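Local coordinates for protein NADP-dependent alcohol dehydrogenase (Entamoeba histolytica, PDB 2OUI) that catalyses the NADP-dependent interconversion of alcohols and their aldehydes or ketones, probably with help from its bound zinc, and works as a tetramer, at residues Met151-Glu160 with Val178-Leu189. The protein carries 1 engineered substitution. Residues are numbered along the deposited sequence; the frame is centred on the assembly and turned at random.
Sequences MVTTGFHGAE and VGLMSVAGANHL. With EDO (1,2-ethanediol), chain K; EDO (1,2-ethanediol), chain L; NO3 (nitrate ion), chain F.
M181 starts toward the helix of M151-E160, a knob among M151, V152, G155 and F156. Its CB lies 3.4 Å from M151 O and also faces G155 CA. CG, held beside its own backbone N (chi1 -72°), packs against M151 O and V152 CA on one side. A second bend sets SD against V152 CG2 at 3.7 Å, with F156 CE1 farther off; a third turns CE away from this helix.

The helix axes approach to 7.0 Å at a crossing angle of -54°. Such closeness rests on G155, whose CA meets V178 O at 3.4 Å, and on G185. S182 OG donates to G155 O over 2.8 Å, well to the side of the carbonyl (C=O...O angle 112°), so a buried hydroxyl links the two backbones.

F156 returns the knob among M181, A184, G185 and H188. G185 CA lies over one ring face in a CH-pi contact, V152 CG1 covers the opposite face, and M181 O meets the CD1 edge. Farther along, A159 CB rests 3.5 Å from A186 N, and L189 CD1 reaches A159 O.

Helix 177-188 follows strand 170-173 of the parallel Rossmann-type sheet; G179, in the helix's first turn, probably ends a GxGxxG motif. S182 and V183 pack on V172 of that strand; helix 298-310 covers F156 through L305 and L308, while L166 of a neighbouring subunit closes the L189 end.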
loop_
_atom_site.group_PDB
_atom_site.type_symbol
_atom_site.label_atom_id
_atom_site.label_comp_id
_atom_site.label_asym_id
_atom_site.label_seq_id
_atom_site.Cartn_x
_atom_site.Cartn_y
_atom_site.Cartn_z
ATOM N N MET A 151 24.763 0.338 -7.218
ATOM C CA MET A 151 24.625 -1.123 -7.007
ATOM C C MET A 151 23.696 -1.481 -5.851
ATOM O O MET A 151 22.746 -2.243 -6.026
ATOM C CB MET A 151 25.970 -1.819 -6.841
ATOM C CG MET A 151 26.929 -1.633 -8.044
ATOM S SD MET A 151 26.294 -2.383 -9.565
ATOM C CE MET A 151 25.444 -1.030 -10.381
ATOM N N VAL A 152 23.953 -0.914 -4.681
ATOM C CA VAL A 152 23.096 -1.203 -3.521
ATOM C C VAL A 152 21.674 -0.691 -3.754
ATOM O O VAL A 152 20.708 -1.434 -3.537
ATOM C CB VAL A 152 23.624 -0.584 -2.264
ATOM C CG1 VAL A 152 22.646 -0.855 -1.122
ATOM C CG2 VAL A 152 25.030 -1.152 -1.958
ATOM N N THR A 153 21.544 0.565 -4.191
ATOM C CA THR A 153 20.223 1.159 -4.375
ATOM C C THR A 153 19.378 0.464 -5.443
ATOM O O THR A 153 18.198 0.205 -5.223
ATOM C CB THR A 153 20.260 2.695 -4.550
ATOM O OG1 THR A 153 18.911 3.160 -4.720
ATOM C CG2 THR A 153 21.121 3.106 -5.758
ATOM N N THR A 154 19.990 0.100 -6.566
ATOM C CA THR A 154 19.249 -0.595 -7.627
ATOM C C THR A 154 18.917 -2.024 -7.205
ATOM O O THR A 154 17.784 -2.474 -7.389
ATOM C CB THR A 154 20.038 -0.593 -8.941
ATOM O OG1 THR A 154 20.315 0.779 -9.284
ATOM C CG2 THR A 154 19.231 -1.250 -10.055
ATOM N N GLY A 155 19.891 -2.728 -6.642
ATOM C CA GLY A 155 19.674 -4.084 -6.149
ATOM C C GLY A 155 18.563 -4.134 -5.106
ATOM O O GLY A 155 17.623 -4.940 -5.233
ATOM N N PHE A 156 18.642 -3.260 -4.102
ATOM C CA PHE A 156 17.575 -3.157 -3.102
ATOM C C PHE A 156 16.256 -2.779 -3.741
ATOM O O PHE A 156 15.213 -3.280 -3.306
ATOM C CB PHE A 156 17.905 -2.160 -1.992
ATOM C CG PHE A 156 18.886 -2.692 -0.968
ATOM C CD1 PHE A 156 19.814 -3.678 -1.308
ATOM C CD2 PHE A 156 18.889 -2.188 0.334
ATOM C CE1 PHE A 156 20.750 -4.150 -0.365
ATOM C CE2 PHE A 156 19.818 -2.659 1.279
ATOM C CZ PHE A 156 20.737 -3.650 0.926
ATOM N N HIS A 157 16.269 -1.889 -4.737
ATOM C CA HIS A 157 15.008 -1.525 -5.412
ATOM C C HIS A 157 14.346 -2.714 -6.125
ATOM O O HIS A 157 13.139 -2.805 -6.151
ATOM C CB HIS A 157 15.175 -0.295 -6.344
ATOM C CG HIS A 157 13.871 0.316 -6.756
ATOM N ND1 HIS A 157 12.915 0.705 -5.841
ATOM C CD2 HIS A 157 13.368 0.603 -7.974
ATOM C CE1 HIS A 157 11.866 1.192 -6.487
ATOM N NE2 HIS A 157 12.123 1.153 -7.781
ATOM N N GLY A 158 15.142 -3.628 -6.674
ATOM C CA GLY A 158 14.604 -4.893 -7.250
ATOM C C GLY A 158 13.842 -5.655 -6.169
ATOM O O GLY A 158 12.717 -6.112 -6.391
ATOM N N ALA A 159 14.426 -5.722 -4.983
ATOM C CA ALA A 159 13.776 -6.375 -3.855
ATOM C C ALA A 159 12.519 -5.640 -3.391
ATOM O O ALA A 159 11.509 -6.269 -3.045
ATOM C CB ALA A 159 14.761 -6.571 -2.717
ATOM N N GLU A 160 12.560 -4.307 -3.402
ATOM C CA GLU A 160 11.392 -3.502 -3.057
ATOM C C GLU A 160 10.255 -3.703 -4.060
ATOM O O GLU A 160 9.084 -3.842 -3.655
ATOM C CB GLU A 160 11.769 -2.019 -2.978
ATOM C CG GLU A 160 12.735 -1.690 -1.824
ATOM C CD GLU A 160 13.313 -0.265 -1.936
ATOM O OE1 GLU A 160 13.625 0.195 -3.066
ATOM O OE2 GLU A 160 13.492 0.392 -0.897
ATOM N N VAL A 178 24.507 -5.993 -9.217
ATOM C CA VAL A 178 23.138 -5.562 -8.884
ATOM C C VAL A 178 22.354 -6.712 -8.287
ATOM O O VAL A 178 21.718 -6.542 -7.249
ATOM C CB VAL A 178 22.364 -4.968 -10.090
ATOM C CG1 VAL A 178 20.845 -4.647 -9.740
ATOM C CG2 VAL A 178 23.044 -3.682 -10.543
ATOM N N GLY A 179 22.398 -7.874 -8.937
ATOM C CA GLY A 179 21.690 -9.061 -8.415
ATOM C C GLY A 179 22.141 -9.488 -7.027
ATOM O O GLY A 179 21.340 -9.965 -6.208
ATOM N N LEU A 180 23.443 -9.399 -6.778
ATOM C CA LEU A 180 23.979 -9.719 -5.451
ATOM C C LEU A 180 23.360 -8.791 -4.420
ATOM O O LEU A 180 23.062 -9.206 -3.288
ATOM C CB LEU A 180 25.510 -9.608 -5.441
ATOM C CG LEU A 180 26.298 -10.678 -6.211
ATOM C CD1 LEU A 180 27.803 -10.354 -6.217
ATOM C CD2 LEU A 180 26.073 -12.017 -5.561
ATOM N N MET A 181 23.171 -7.528 -4.809
ATOM C CA MET A 181 22.550 -6.563 -3.913
ATOM C C MET A 181 21.052 -6.813 -3.798
ATOM O O MET A 181 20.468 -6.501 -2.774
ATOM C CB MET A 181 22.887 -5.110 -4.276
ATOM C CG MET A 181 24.358 -4.722 -3.940
ATOM S SD MET A 181 24.634 -4.854 -2.147
ATOM C CE MET A 181 25.525 -6.400 -1.942
ATOM N N SER A 182 20.453 -7.427 -4.831
ATOM C CA SER A 182 19.037 -7.863 -4.737
ATOM C C SER A 182 18.874 -9.057 -3.786
ATOM O O SER A 182 17.851 -9.169 -3.099
ATOM C CB SER A 182 18.480 -8.251 -6.106
ATOM O OG SER A 182 18.309 -7.105 -6.933
ATOM N N VAL A 183 19.856 -9.964 -3.783
ATOM C CA VAL A 183 19.938 -10.991 -2.770
ATOM C C VAL A 183 20.060 -10.369 -1.392
ATOM O O VAL A 183 19.340 -10.756 -0.465
ATOM C CB VAL A 183 21.090 -12.007 -3.042
ATOM C CG1 VAL A 183 21.253 -12.974 -1.857
ATOM C CG2 VAL A 183 20.806 -12.817 -4.331
ATOM N N ALA A 184 21.000 -9.441 -1.235
ATOM C CA ALA A 184 21.168 -8.790 0.071
ATOM C C ALA A 184 19.888 -8.012 0.469
ATOM O O ALA A 184 19.449 -8.096 1.618
ATOM C CB ALA A 184 22.424 -7.897 0.086
ATOM N N GLY A 185 19.277 -7.319 -0.489
ATOM C CA GLY A 185 18.026 -6.585 -0.275
ATOM C C GLY A 185 16.891 -7.513 0.160
ATOM O O GLY A 185 16.202 -7.231 1.145
ATOM N N ALA A 186 16.696 -8.619 -0.569
ATOM C CA ALA A 186 15.682 -9.612 -0.207
ATOM C C ALA A 186 15.899 -10.150 1.207
ATOM O O ALA A 186 14.949 -10.306 1.962
ATOM C CB ALA A 186 15.653 -10.774 -1.236
ATOM N N ASN A 187 17.148 -10.421 1.578
ATOM C CA ASN A 187 17.476 -10.851 2.932
ATOM C C ASN A 187 17.144 -9.805 4.010
ATOM O O ASN A 187 16.699 -10.150 5.118
ATOM C CB ASN A 187 18.973 -11.218 2.997
ATOM C CG ASN A 187 19.316 -12.103 4.186
ATOM O OD1 ASN A 187 20.280 -11.844 4.922
ATOM N ND2 ASN A 187 18.546 -13.144 4.384
ATOM N N HIS A 188 17.378 -8.535 3.678
ATOM C CA HIS A 188 17.044 -7.399 4.548
ATOM C C HIS A 188 15.552 -7.030 4.515
ATOM O O HIS A 188 15.137 -6.180 5.281
ATOM C CB HIS A 188 17.874 -6.161 4.191
ATOM C CG HIS A 188 19.283 -6.199 4.709
ATOM N ND1 HIS A 188 20.339 -6.700 3.974
ATOM C CD2 HIS A 188 19.810 -5.777 5.881
ATOM C CE1 HIS A 188 21.455 -6.587 4.678
ATOM N NE2 HIS A 188 21.160 -6.046 5.845
ATOM N N LEU A 189 14.764 -7.655 3.640
ATOM C CA LEU A 189 13.311 -7.483 3.663
ATOM C C LEU A 189 12.612 -8.706 4.278
ATOM O O LEU A 189 11.391 -8.744 4.385
ATOM C CB LEU A 189 12.782 -7.213 2.256
ATOM C CG LEU A 189 13.161 -5.837 1.681
ATOM C CD1 LEU A 189 12.576 -5.680 0.274
ATOM C CD2 LEU A 189 12.648 -4.705 2.594
HETATM C C1 EDO K . 10.776 -0.877 1.707
HETATM O O1 EDO K . 10.635 -2.129 2.340
HETATM C C2 EDO K . 12.125 -0.355 2.165
HETATM O O2 EDO K . 12.541 0.712 1.308
HETATM C C1 EDO L . 7.952 -4.175 1.120
HETATM O O1 EDO L . 7.642 -5.569 1.066
HETATM C C2 EDO L . 8.978 -3.846 0.039
HETATM O O2 EDO L . 8.290 -3.446 -1.157
HETATM N N NO3 F . 24.998 -5.882 -13.324
HETATM O O1 NO3 F . 26.016 -4.971 -13.652
HETATM O O2 NO3 F . 24.793 -6.242 -12.010
HETATM O O3 NO3 F . 24.182 -6.441 -14.315
#